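Local coordinates for protein alpha-/beta-galactoside alpha-2,3-sialyltransferase (Photobacterium phosphoreum, PDB 2ZWI) that probably transfers sialic acid from a CMP-linked donor to galactosides in alpha-2,3 linkage, and binds CMP and a zinc ion, at residues 237-242 against 335-340; 245-250 against 367-372; 254-259 against 269-274; 316-319 against 325-328. All coordinates share one frame; numbering follows the deposited sequence. Where two conformers were deposited one is given.

Interaction 1. Residues 237-242 against 335-340; sequences FIFIGT and NKFIFY. With C5P (cytidine-5'-monophosphate), chain C.
The backbone carbonyl of G241 accepts a hydrogen bond from the cytosine amino group of the bound CMP. The distance from N4 of CMP to O of G241 is 2.9 Å, and the N-H...O angle is 159°. I240, one residue earlier, adds an apolar touch at the same corner of the base. Its CG2 lies 3.5 Å from N4 of CMP. G241 thus reads the amino edge of cytosine at the C-terminal end of strand 236-240. This is the usual place for a nucleotide in the parallel, Rossmann-like domain of a GT-B glycosyltransferase. Segments 237-240 and 335-340 run nearly parallel, with axes 9.3 Å apart. Strand 317-321 lies between them, so they meet only through side chains.

Three phenylalanines bridge the gap. CG of F337 sits between its own backbone N and carbonyl carbon (chi1 55°), which raises the ring off the strand toward F237 and F239. CZ of F337 meets CZ of F237 at 3.8 Å, with the ring planes inclined at 34°. CE1 of F239 comes to the edge of the F337 ring, close to its plane, 4.1 Å from CE1 of F337. The CD methylene of K336 flanks F237, while its NZ forms a salt bridge with E334. Within strand 334-340, CD1 of F337 lies in the plane of the F339 ring, at its edge. Helix 249-259 covers this cluster: L256 packs on F239, and I255 and A259 pack on F337.

Interaction 2. Residues 245-250 against 367-372; sequences GTATAE and KLISDL
T246 meets I369 through its backbone, not its side chain. The carbonyl O of T246 lies 3.8 Å from CD1 of I369. A247 is next, and its CB points at the same methyl, with CB of A247 also 3.8 Å from CD1 of I369. The carbonyl of A247 is bonded to the hydroxyl of Y286. T248 follows as the N-cap of helix 249-259. Its OG1 caps the backbone N of Q251 in the first turn, and the chain turns into the helix at A249 and E250.

On the other side, I369 alone makes the contact. Its CG1 is anti to the carbonyl carbon (chi1 -67°), and the next torsion is extended. CD1 therefore reaches out from the backbone toward the loop. I369 opens the short 3-10 segment 369-371 after edge strand 366-368. Two bonds between L368 and D371 hold this turn. N of L368 donates to OD1 of D371 at 3.0 Å, nearly straight at 170°, and meets the carboxylate from above its plane. N of D371 donates to O of L368 at 2.9 Å.

The contact joins the loop beyond the CMP-binding G241 to the C-terminal end of the modelled chain. One methyl group is shared between a carbonyl oxygen and an alanine CB. Such van der Waals contact sets the spacing of the two segments but gives little directional hold.

Interaction 3. Residues 254-259 against 269-274; sequences DILTEA and NSIQGL
I271 meets A259 through both backbone and side chain. N of I271 donates to O of A259 at 2.9 Å, and the N-H...O angle of 172° is almost straight. The donor stands above the carbonyl plane, 38° out of it. The side chain of I271 folds over the same residue. Its CG1 lies between the backbone N and the carbonyl carbon (chi1 65°), which carries CD1 to the helix. There CD1 of I271 touches CB of A259 at 3.7 Å and CD2 of L256 at 3.8 Å. The CA of S270 also approaches the A259 carbonyl.

Local turns hold this first shell. OG of S270 accepts from N of Q272 at 3.0 Å, which makes an ST turn. A type II beta turn then runs from I271 to L274, with G273 at positive phi. N of L274 closes it on O of I271 at 3.1 Å. Farther out, L256 also packs on I290 and H294 of helix 287-294, and I271 packs on F237 of strand 236-240. The turn leads directly into strand 275-279, which starts with the zinc ligand D275.

A259 is the last residue of helix 249-259. Its carbonyl has no further turn of the helix to pair with, and the N-H of I271 takes that place. The partial negative charge expected at this helix end would probably strengthen the bond.

Interaction 4. Residues 316-319 against 325-328; sequences DAVG and VFFS. With C5P (cytidine-5'-monophosphate), chain C.
The ring of F326 presents its edge to strand 317-321. V318 CG1 and the carbonyl carbon of G319 both lie there, close to the ring plane. CG1 of V318 is the tighter neighbour, 3.5 Å from CE1 of F326 and 4.0 Å from its CD1. C of G319 is 4.0 Å from CZ of F326. The ring reaches the strand because its CG is anti to the carbonyl carbon (chi1 -63°). V318 is turned away from a staggered rotamer (chi1 98°), which suggests a tight fit against the ring.

The cytosine of CMP is the second flat group. CG2 of V325 sits over one of its faces, 3.5 Å from N1 and 3.6 Å from C2 of CMP. V325 and F326 are consecutive: V325 meets the base and also I240, and F326 meets the sheet. The short helix has slight hydrogen bonding of its own: N of S328 donates to O of V325 at 3.2 Å. At its start, the backbone N of V325 is bonded to OG of S323, a residue that also binds CMP.

Helix 325-328 forms the crossover between parallel strands 317-321 and 334-340, a beta-alpha-beta unit. F326 packs on I240, N335 and I338, and thus on both strands that flank 317-321. F305, at the start of helix 305-310, packs on V325.

How the interactions relate
All four interactions lie in the domain built on the six-stranded parallel sheet. Interactions 1 and 4 have centres about 7 Å apart. Strand 317-321 of interaction 4 fills the gap between the two strands of interaction 1, and both interactions touch CMP. The centre of interaction 3 is about 10 Å from that of interaction 1, where helix 249-259 covers the phenylalanines. Interaction 2, about 12 Å from interaction 1 between centres, brings in edge strand 366-368 and the start of that helix. Along the chain, interactions 3 and 4 follow in turn within the span of interaction 1; interaction 2 crosses it. Interaction 1 thus joins contacts near the nucleotide site, the C-terminal end and the loop leading to zinc ligand D275.

Interaction 1. Residues 237-242 against 335-340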
loop_
_atom_site.group_PDB
_atom_site.type_symbol
_atom_site.label_atom_id
_atom_site.label_comp_id
_atom_site.label_asym_id
_atom_site.label_seq_id
_atom_site.Cartn_x
_atom_site.Cartn_y
_atom_site.Cartn_z
ATOM N N PHE A 237 -18.352 12.703 5.045
ATOM C CA PHE A 237 -17.474 12.002 5.985
ATOM C C PHE A 237 -17.464 10.502 5.672
ATOM O O PHE A 237 -18.528 9.881 5.547
ATOM C CB PHE A 237 -17.955 12.216 7.428
ATOM C CG PHE A 237 -17.171 11.437 8.462
ATOM C CD1 PHE A 237 -15.975 11.931 8.958
ATOM C CD2 PHE A 237 -17.642 10.217 8.948
ATOM C CE1 PHE A 237 -15.249 11.234 9.919
ATOM C CE2 PHE A 237 -16.916 9.499 9.901
ATOM C CZ PHE A 237 -15.709 10.011 10.388
ATOM N N ILE A 238 -16.275 9.921 5.560
ATOM C CA ILE A 238 -16.153 8.459 5.454
ATOM C C ILE A 238 -15.581 7.860 6.738
ATOM O O ILE A 238 -14.496 8.253 7.192
ATOM C CB ILE A 238 -15.277 8.023 4.253
ATOM C CG1 ILE A 238 -15.859 8.556 2.936
ATOM C CG2 ILE A 238 -15.126 6.482 4.218
ATOM C CD1 ILE A 238 -15.032 8.181 1.695
ATOM N N PHE A 239 -16.337 6.925 7.325
ATOM C CA PHE A 239 -15.860 6.120 8.436
ATOM C C PHE A 239 -15.082 4.947 7.888
ATOM O O PHE A 239 -15.638 4.161 7.114
ATOM C CB PHE A 239 -17.023 5.574 9.275
ATOM C CG PHE A 239 -16.571 4.825 10.505
ATOM C CD1 PHE A 239 -16.332 5.510 11.693
ATOM C CD2 PHE A 239 -16.392 3.438 10.476
ATOM C CE1 PHE A 239 -15.906 4.825 12.843
ATOM C CE2 PHE A 239 -15.954 2.742 11.615
ATOM C CZ PHE A 239 -15.706 3.439 12.793
ATOM N N ILE A 240 -13.812 4.837 8.293
ATOM C CA ILE A 240 -12.933 3.738 7.882
ATOM C C ILE A 240 -13.100 2.552 8.829
ATOM O O ILE A 240 -12.626 2.574 9.957
ATOM C CB ILE A 240 -11.428 4.180 7.820
ATOM C CG1 ILE A 240 -11.230 5.352 6.847
ATOM C CG2 ILE A 240 -10.489 2.993 7.468
ATOM C CD1 ILE A 240 -11.896 5.148 5.492
ATOM N N GLY A 241 -13.783 1.518 8.352
ATOM C CA GLY A 241 -14.029 0.325 9.141
ATOM C C GLY A 241 -12.837 -0.615 9.227
ATOM O O GLY A 241 -11.894 -0.535 8.428
ATOM N N THR A 242 -12.889 -1.516 10.206
ATOM C CA THR A 242 -11.877 -2.552 10.333
ATOM C C THR A 242 -12.557 -3.932 10.340
ATOM O O THR A 242 -13.756 -4.028 10.059
ATOM C CB THR A 242 -10.952 -2.313 11.567
ATOM O OG1 THR A 242 -9.852 -3.223 11.517
ATOM C CG2 THR A 242 -11.715 -2.504 12.890
ATOM N N ASN A 335 -8.654 14.511 9.102
ATOM C CA ASN A 335 -8.790 13.321 9.939
ATOM C C ASN A 335 -9.393 13.711 11.294
ATOM O O ASN A 335 -8.738 14.384 12.082
ATOM C CB ASN A 335 -7.421 12.662 10.133
ATOM C CG ASN A 335 -7.501 11.285 10.788
ATOM O OD1 ASN A 335 -6.475 10.703 11.131
ATOM N ND2 ASN A 335 -8.705 10.767 10.970
ATOM N N LYS A 336 -10.631 13.302 11.560
ATOM C CA LYS A 336 -11.308 13.713 12.786
ATOM C C LYS A 336 -10.929 12.917 14.039
ATOM O O LYS A 336 -10.915 13.469 15.140
ATOM C CB LYS A 336 -12.834 13.746 12.601
ATOM C CG LYS A 336 -13.315 14.846 11.659
ATOM C CD LYS A 336 -14.807 15.060 11.791
ATOM C CE LYS A 336 -15.319 16.096 10.815
ATOM N NZ LYS A 336 -14.760 17.434 11.068
ATOM N N PHE A 337 -10.629 11.627 13.870
ATOM C CA PHE A 337 -10.280 10.730 14.980
ATOM C C PHE A 337 -9.814 9.384 14.426
ATOM O O PHE A 337 -10.246 8.983 13.347
ATOM C CB PHE A 337 -11.476 10.516 15.932
ATOM C CG PHE A 337 -12.732 10.014 15.250
ATOM C CD1 PHE A 337 -12.927 8.651 15.026
ATOM C CD2 PHE A 337 -13.713 10.907 14.823
ATOM C CE1 PHE A 337 -14.075 8.184 14.391
ATOM C CE2 PHE A 337 -14.865 10.448 14.186
ATOM C CZ PHE A 337 -15.043 9.082 13.973
ATOM N N ILE A 338 -8.914 8.707 15.143
ATOM C CA ILE A 338 -8.615 7.298 14.860
ATOM C C ILE A 338 -8.679 6.485 16.151
ATOM O O ILE A 338 -8.076 6.862 17.159
ATOM C CB ILE A 338 -7.227 7.077 14.187
ATOM C CG1 ILE A 338 -7.043 7.970 12.951
ATOM C CG2 ILE A 338 -7.064 5.617 13.777
ATOM C CD1 ILE A 338 -5.672 7.773 12.258
ATOM N N PHE A 339 -9.426 5.384 16.119
ATOM C CA PHE A 339 -9.481 4.457 17.245
ATOM C C PHE A 339 -8.578 3.270 17.007
ATOM O O PHE A 339 -8.547 2.697 15.915
ATOM C CB PHE A 339 -10.902 3.969 17.531
ATOM C CG PHE A 339 -11.718 4.938 18.339
ATOM C CD1 PHE A 339 -11.990 4.689 19.685
ATOM C CD2 PHE A 339 -12.194 6.114 17.762
ATOM C CE1 PHE A 339 -12.736 5.595 20.442
ATOM C CE2 PHE A 339 -12.927 7.024 18.511
ATOM C CZ PHE A 339 -13.207 6.765 19.848
ATOM N N TYR A 340 -7.863 2.906 18.058
ATOM C CA TYR A 340 -6.940 1.787 18.021
ATOM C C TYR A 340 -7.308 0.753 19.087
ATOM O O TYR A 340 -7.738 1.105 20.186
ATOM C CB TYR A 340 -5.520 2.285 18.286
ATOM C CG TYR A 340 -5.004 3.320 17.307
ATOM C CD1 TYR A 340 -5.229 4.684 17.515
ATOM C CD2 TYR A 340 -4.282 2.933 16.170
ATOM C CE1 TYR A 340 -4.735 5.642 16.619
ATOM C CE2 TYR A 340 -3.789 3.878 15.273
ATOM C CZ TYR A 340 -4.016 5.228 15.505
ATOM O OH TYR A 340 -3.520 6.166 14.624
HETATM O O3P C5P C . -6.615 -1.765 7.705
HETATM P P C5P C . -5.574 -2.526 6.977
HETATM O O1P C5P C . -4.237 -2.002 7.404
HETATM O O2P C5P C . -5.830 -3.999 7.151
HETATM O "O5'" C5P C . -5.769 -2.146 5.437
HETATM C "C5'" C5P C . -5.129 -2.868 4.389
HETATM C "C4'" C5P C . -5.787 -2.456 3.082
HETATM O "O4'" C5P C . -7.197 -2.748 3.117
HETATM C "C3'" C5P C . -5.724 -0.951 2.866
HETATM O "O3'" C5P C . -4.506 -0.561 2.244
HETATM C "C2'" C5P C . -6.897 -0.697 1.956
HETATM O "O2'" C5P C . -6.619 -1.178 0.637
HETATM C "C1'" C5P C . -7.923 -1.676 2.486
HETATM N N1 C5P C . -8.935 -1.111 3.388
HETATM C C2 C5P C . -10.027 -0.424 2.816
HETATM N N3 C5P C . -11.007 0.067 3.599
HETATM C C4 C5P C . -10.951 -0.077 4.940
HETATM C C5 C5P C . -9.892 -0.750 5.537
HETATM C C6 C5P C . -8.877 -1.272 4.723
HETATM O O2 C5P C . -10.084 -0.246 1.580
HETATM N N4 C5P C . -11.963 0.423 5.687
#

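Interaction 2. Residues 245-250 against 367-372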
loop_
_atom_site.group_PDB
_atom_site.type_symbol
_atom_site.label_atom_id
_atom_site.label_comp_id
_atom_site.label_asym_id
_atom_site.label_seq_id
_atom_site.Cartn_x
_atom_site.Cartn_y
_atom_site.Cartn_z
ATOM N N GLY A 245 -10.388 -8.851 13.702
ATOM C CA GLY A 245 -9.037 -8.926 14.263
ATOM C C GLY A 245 -8.650 -7.695 15.074
ATOM O O GLY A 245 -7.706 -7.737 15.872
ATOM N N THR A 246 -9.370 -6.592 14.864
ATOM C CA THR A 246 -9.082 -5.310 15.527
ATOM C C THR A 246 -10.243 -4.836 16.402
ATOM O O THR A 246 -10.018 -4.332 17.514
ATOM C CB THR A 246 -8.740 -4.208 14.503
ATOM O OG1 THR A 246 -7.533 -4.551 13.811
ATOM C CG2 THR A 246 -8.545 -2.867 15.181
ATOM N N ALA A 247 -11.471 -4.981 15.903
ATOM C CA ALA A 247 -12.661 -4.481 16.619
ATOM C C ALA A 247 -13.932 -5.283 16.333
ATOM O O ALA A 247 -14.051 -5.957 15.307
ATOM C CB ALA A 247 -12.894 -2.984 16.321
ATOM N N THR A 248 -14.888 -5.206 17.248
ATOM C CA THR A 248 -16.181 -5.836 17.026
ATOM C C THR A 248 -17.077 -4.845 16.292
ATOM O O THR A 248 -16.745 -3.663 16.206
ATOM C CB THR A 248 -16.841 -6.230 18.349
ATOM O OG1 THR A 248 -17.125 -5.047 19.096
ATOM C CG2 THR A 248 -15.913 -7.154 19.169
ATOM N N ALA A 249 -18.213 -5.322 15.780
ATOM C CA ALA A 249 -19.175 -4.434 15.149
ATOM C C ALA A 249 -19.764 -3.456 16.185
ATOM O O ALA A 249 -19.844 -2.255 15.934
ATOM C CB ALA A 249 -20.262 -5.231 14.451
ATOM N N GLU A 250 -20.148 -3.980 17.353
ATOM C CA GLU A 250 -20.655 -3.155 18.459
ATOM C C GLU A 250 -19.718 -1.994 18.802
ATOM O O GLU A 250 -20.172 -0.868 19.014
ATOM C CB GLU A 250 -20.893 -4.020 19.710
ATOM C CG GLU A 250 -21.585 -3.287 20.866
ATOM C CD GLU A 250 -21.679 -4.127 22.141
ATOM O OE1 GLU A 250 -22.586 -3.862 22.974
ATOM O OE2 GLU A 250 -20.845 -5.053 22.308
ATOM N N LYS A 367 -7.540 7.891 19.872
ATOM C CA LYS A 367 -8.412 7.326 20.890
ATOM C C LYS A 367 -8.258 5.804 20.957
ATOM O O LYS A 367 -7.874 5.160 19.975
ATOM C CB LYS A 367 -9.870 7.738 20.609
ATOM C CG LYS A 367 -10.257 9.185 21.064
ATOM C CD LYS A 367 -9.637 10.265 20.181
ATOM C CE LYS A 367 -10.021 11.698 20.537
ATOM N NZ LYS A 367 -9.532 12.191 21.862
ATOM N N LEU A 368 -8.534 5.235 22.127
ATOM C CA LEU A 368 -8.488 3.785 22.316
ATOM C C LEU A 368 -9.905 3.233 22.414
ATOM O O LEU A 368 -10.799 3.906 22.917
ATOM C CB LEU A 368 -7.710 3.413 23.585
ATOM C CG LEU A 368 -6.262 3.864 23.782
ATOM C CD1 LEU A 368 -6.225 5.161 24.563
ATOM C CD2 LEU A 368 -5.479 2.794 24.518
ATOM N N ILE A 369 -10.103 2.002 21.947
ATOM C CA ILE A 369 -11.428 1.376 21.986
ATOM C C ILE A 369 -11.926 1.214 23.435
ATOM O O ILE A 369 -13.131 1.227 23.694
ATOM C CB ILE A 369 -11.471 0.036 21.186
ATOM C CG1 ILE A 369 -11.292 0.305 19.684
ATOM C CG2 ILE A 369 -12.777 -0.699 21.428
ATOM C CD1 ILE A 369 -10.907 -0.927 18.843
ATOM N N SER A 370 -10.985 1.095 24.368
ATOM C CA SER A 370 -11.290 1.038 25.801
ATOM C C SER A 370 -11.861 2.356 26.350
ATOM O O SER A 370 -12.420 2.383 27.450
ATOM C CB SER A 370 -10.032 0.658 26.578
ATOM O OG SER A 370 -8.988 1.562 26.273
ATOM N N ASP A 371 -11.723 3.437 25.580
ATOM C CA ASP A 371 -12.273 4.750 25.944
ATOM C C ASP A 371 -13.808 4.816 25.903
ATOM O O ASP A 371 -14.400 5.758 26.433
ATOM C CB ASP A 371 -11.647 5.873 25.097
ATOM C CG ASP A 371 -10.168 6.105 25.418
ATOM O OD1 ASP A 371 -9.464 6.720 24.581
ATOM O OD2 ASP A 371 -9.705 5.673 26.507
ATOM N N LEU A 372 -14.448 3.833 25.270
ATOM C CA LEU A 372 -15.890 3.620 25.471
ATOM C C LEU A 372 -16.257 2.170 25.833
ATOM O O LEU A 372 -16.504 1.308 24.983
ATOM C CB LEU A 372 -16.761 4.167 24.315
ATOM C CG LEU A 372 -16.472 4.165 22.804
ATOM C CD1 LEU A 372 -15.817 5.479 22.387
ATOM C CD2 LEU A 372 -15.692 2.940 22.300
#

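Interaction 3. Residues 254-259 against 269-274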
loop_
_atom_site.group_PDB
_atom_site.type_symbol
_atom_site.label_atom_id
_atom_site.label_comp_id
_atom_site.label_asym_id
_atom_site.label_seq_id
_atom_site.Cartn_x
_atom_site.Cartn_y
_atom_site.Cartn_z
ATOM N N ASP A 254 -20.651 1.879 18.490
ATOM C CA ASP A 254 -20.505 2.766 19.651
ATOM C C ASP A 254 -19.656 4.011 19.350
ATOM O O ASP A 254 -20.006 5.130 19.762
ATOM C CB ASP A 254 -19.915 2.007 20.844
ATOM C CG ASP A 254 -20.906 1.025 21.485
ATOM O OD1 ASP A 254 -20.439 0.221 22.321
ATOM O OD2 ASP A 254 -22.130 1.047 21.173
ATOM N N ILE A 255 -18.546 3.802 18.641
ATOM C CA ILE A 255 -17.682 4.898 18.164
ATOM C C ILE A 255 -18.482 5.874 17.311
ATOM O O ILE A 255 -18.341 7.077 17.454
ATOM C CB ILE A 255 -16.471 4.394 17.340
ATOM C CG1 ILE A 255 -15.464 3.675 18.232
ATOM C CG2 ILE A 255 -15.752 5.564 16.619
ATOM C CD1 ILE A 255 -14.545 2.753 17.475
ATOM N N LEU A 256 -19.298 5.349 16.410
ATOM C CA LEU A 256 -20.139 6.196 15.571
ATOM C C LEU A 256 -21.219 6.957 16.352
ATOM O O LEU A 256 -21.552 8.099 15.986
ATOM C CB LEU A 256 -20.749 5.398 14.434
ATOM C CG LEU A 256 -19.787 5.225 13.270
ATOM C CD1 LEU A 256 -20.182 3.989 12.454
ATOM C CD2 LEU A 256 -19.716 6.493 12.421
ATOM N N THR A 257 -21.754 6.360 17.421
ATOM C CA THR A 257 -22.735 7.111 18.213
ATOM C C THR A 257 -22.080 8.204 19.052
ATOM O O THR A 257 -22.645 9.275 19.184
ATOM C CB THR A 257 -23.794 6.280 19.029
ATOM O OG1 THR A 257 -23.643 6.478 20.447
ATOM C CG2 THR A 257 -23.838 4.842 18.663
ATOM N N GLU A 258 -20.875 7.951 19.569
ATOM C CA GLU A 258 -20.104 8.984 20.252
ATOM C C GLU A 258 -19.713 10.133 19.303
ATOM O O GLU A 258 -19.827 11.317 19.655
ATOM C CB GLU A 258 -18.861 8.373 20.910
ATOM C CG GLU A 258 -18.181 9.280 21.951
ATOM C CD GLU A 258 -19.054 9.559 23.171
ATOM O OE1 GLU A 258 -18.784 10.542 23.889
ATOM O OE2 GLU A 258 -20.013 8.803 23.411
ATOM N N ALA A 259 -19.255 9.784 18.105
ATOM C CA ALA A 259 -18.867 10.775 17.089
ATOM C C ALA A 259 -20.014 11.693 16.682
ATOM O O ALA A 259 -19.797 12.864 16.363
ATOM C CB ALA A 259 -18.280 10.077 15.856
ATOM N N ASN A 269 -13.941 16.156 17.831
ATOM C CA ASN A 269 -14.259 16.467 16.430
ATOM C C ASN A 269 -15.499 15.730 15.965
ATOM O O ASN A 269 -15.407 14.606 15.454
ATOM C CB ASN A 269 -13.113 16.063 15.502
ATOM C CG ASN A 269 -11.885 16.888 15.690
ATOM O OD1 ASN A 269 -10.763 16.383 15.545
ATOM N ND2 ASN A 269 -12.065 18.169 16.001
ATOM N N SER A 270 -16.649 16.380 16.113
ATOM C CA SER A 270 -17.951 15.774 15.838
ATOM C C SER A 270 -18.227 15.521 14.362
ATOM O O SER A 270 -17.744 16.252 13.500
ATOM C CB SER A 270 -19.065 16.668 16.384
ATOM O OG SER A 270 -20.318 16.048 16.177
ATOM N N ILE A 271 -19.021 14.492 14.079
ATOM C CA ILE A 271 -19.531 14.272 12.727
ATOM C C ILE A 271 -21.000 14.690 12.561
ATOM O O ILE A 271 -21.603 14.443 11.505
ATOM C CB ILE A 271 -19.306 12.816 12.230
ATOM C CG1 ILE A 271 -20.117 11.799 13.062
ATOM C CG2 ILE A 271 -17.807 12.504 12.205
ATOM C CD1 ILE A 271 -19.967 10.330 12.605
ATOM N N GLN A 272 -21.559 15.341 13.588
ATOM C CA GLN A 272 -22.937 15.842 13.515
ATOM C C GLN A 272 -23.156 16.661 12.245
ATOM O O GLN A 272 -22.314 17.497 11.878
ATOM C CB GLN A 272 -23.284 16.692 14.744
ATOM C CG GLN A 272 -24.756 17.159 14.768
ATOM C CD GLN A 272 -25.173 17.747 16.101
ATOM O OE1 GLN A 272 -24.680 18.804 16.500
ATOM N NE2 GLN A 272 -26.095 17.064 16.801
ATOM N N GLY A 273 -24.270 16.400 11.565
ATOM C CA GLY A 273 -24.656 17.186 10.388
ATOM C C GLY A 273 -23.892 16.898 9.096
ATOM O O GLY A 273 -24.121 17.563 8.085
ATOM N N LEU A 274 -22.971 15.934 9.122
ATOM C CA LEU A 274 -22.271 15.527 7.912
ATOM C C LEU A 274 -23.013 14.398 7.189
ATOM O O LEU A 274 -23.768 13.656 7.811
ATOM C CB LEU A 274 -20.827 15.109 8.223
ATOM C CG LEU A 274 -19.909 16.143 8.899
ATOM C CD1 LEU A 274 -18.489 15.627 8.987
ATOM C CD2 LEU A 274 -19.930 17.494 8.172
#

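Interaction 4. Residues 316-319 against 325-328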
loop_
_atom_site.group_PDB
_atom_site.type_symbol
_atom_site.label_atom_id
_atom_site.label_comp_id
_atom_site.label_asym_id
_atom_site.label_seq_id
_atom_site.Cartn_x
_atom_site.Cartn_y
_atom_site.Cartn_z
ATOM N N ASP A 316 -14.736 14.979 2.349
ATOM C CA ASP A 316 -14.217 16.153 3.008
ATOM C C ASP A 316 -13.427 15.775 4.247
ATOM O O ASP A 316 -12.461 16.455 4.617
ATOM C CB ASP A 316 -15.360 17.104 3.354
ATOM C CG ASP A 316 -16.009 17.676 2.118
ATOM O OD1 ASP A 316 -15.357 18.511 1.456
ATOM O OD2 ASP A 316 -17.147 17.272 1.789
ATOM N N ALA A 317 -13.831 14.672 4.871
ATOM C CA ALA A 317 -13.265 14.270 6.133
ATOM C C ALA A 317 -13.351 12.777 6.309
ATOM O O ALA A 317 -14.149 12.089 5.654
ATOM C CB ALA A 317 -13.962 14.987 7.305
ATOM N N VAL A 318 -12.532 12.290 7.233
ATOM C CA VAL A 318 -12.371 10.876 7.445
ATOM C C VAL A 318 -12.183 10.652 8.941
ATOM O O VAL A 318 -11.821 11.578 9.674
ATOM C CB VAL A 318 -11.165 10.385 6.589
ATOM C CG1 VAL A 318 -9.868 10.283 7.405
ATOM C CG2 VAL A 318 -11.496 9.112 5.869
ATOM N N GLY A 319 -12.490 9.443 9.394
ATOM C CA GLY A 319 -12.235 9.025 10.772
ATOM C C GLY A 319 -12.514 7.538 10.874
ATOM O O GLY A 319 -13.140 6.958 9.987
ATOM N N VAL A 325 -5.050 2.471 5.346
ATOM C CA VAL A 325 -5.764 3.500 4.554
ATOM C C VAL A 325 -5.281 4.925 4.855
ATOM O O VAL A 325 -5.051 5.720 3.935
ATOM C CB VAL A 325 -7.305 3.429 4.773
ATOM C CG1 VAL A 325 -8.002 4.697 4.260
ATOM C CG2 VAL A 325 -7.884 2.204 4.098
ATOM N N PHE A 326 -5.115 5.241 6.139
ATOM C CA PHE A 326 -4.709 6.585 6.554
ATOM C C PHE A 326 -3.299 6.977 6.092
ATOM O O PHE A 326 -2.990 8.160 6.056
ATOM C CB PHE A 326 -4.819 6.755 8.077
ATOM C CG PHE A 326 -6.225 6.615 8.620
ATOM C CD1 PHE A 326 -7.104 7.705 8.627
ATOM C CD2 PHE A 326 -6.659 5.403 9.155
ATOM C CE1 PHE A 326 -8.405 7.582 9.158
ATOM C CE2 PHE A 326 -7.944 5.269 9.686
ATOM C CZ PHE A 326 -8.828 6.357 9.683
ATOM N N PHE A 327 -2.456 5.995 5.748
ATOM C CA PHE A 327 -1.091 6.253 5.248
ATOM C C PHE A 327 -1.041 6.776 3.812
ATOM O O PHE A 327 -0.106 7.495 3.443
ATOM C CB PHE A 327 -0.218 4.999 5.356
ATOM C CG PHE A 327 0.230 4.686 6.758
ATOM C CD1 PHE A 327 1.472 5.121 7.219
ATOM C CD2 PHE A 327 -0.587 3.954 7.619
ATOM C CE1 PHE A 327 1.886 4.833 8.522
ATOM C CE2 PHE A 327 -0.174 3.665 8.927
ATOM C CZ PHE A 327 1.060 4.104 9.372
ATOM N N SER A 328 -2.023 6.409 2.996
ATOM C CA SER A 328 -2.058 6.868 1.601
ATOM C C SER A 328 -3.041 8.017 1.378
ATOM O O SER A 328 -3.075 8.621 0.299
ATOM C CB SER A 328 -2.366 5.710 0.651
ATOM O OG SER A 328 -3.622 5.137 0.943
HETATM O O3P C5P C . -6.615 -1.765 7.705
HETATM P P C5P C . -5.574 -2.526 6.977
HETATM O O1P C5P C . -4.237 -2.002 7.404
HETATM O O2P C5P C . -5.830 -3.999 7.151
HETATM O "O5'" C5P C . -5.769 -2.146 5.437
HETATM C "C5'" C5P C . -5.129 -2.868 4.389
HETATM C "C4'" C5P C . -5.787 -2.456 3.082
HETATM O "O4'" C5P C . -7.197 -2.748 3.117
HETATM C "C3'" C5P C . -5.724 -0.951 2.866
HETATM O "O3'" C5P C . -4.506 -0.561 2.244
HETATM C "C2'" C5P C . -6.897 -0.697 1.956
HETATM O "O2'" C5P C . -6.619 -1.178 0.637
HETATM C "C1'" C5P C . -7.923 -1.676 2.486
HETATM N N1 C5P C . -8.935 -1.111 3.388
HETATM C C2 C5P C . -10.027 -0.424 2.816
HETATM N N3 C5P C . -11.007 0.067 3.599
HETATM C C4 C5P C . -10.951 -0.077 4.940
HETATM C C5 C5P C . -9.892 -0.750 5.537
HETATM C C6 C5P C . -8.877 -1.272 4.723
HETATM O O2 C5P C . -10.084 -0.246 1.580
HETATM N N4 C5P C . -11.963 0.423 5.687
#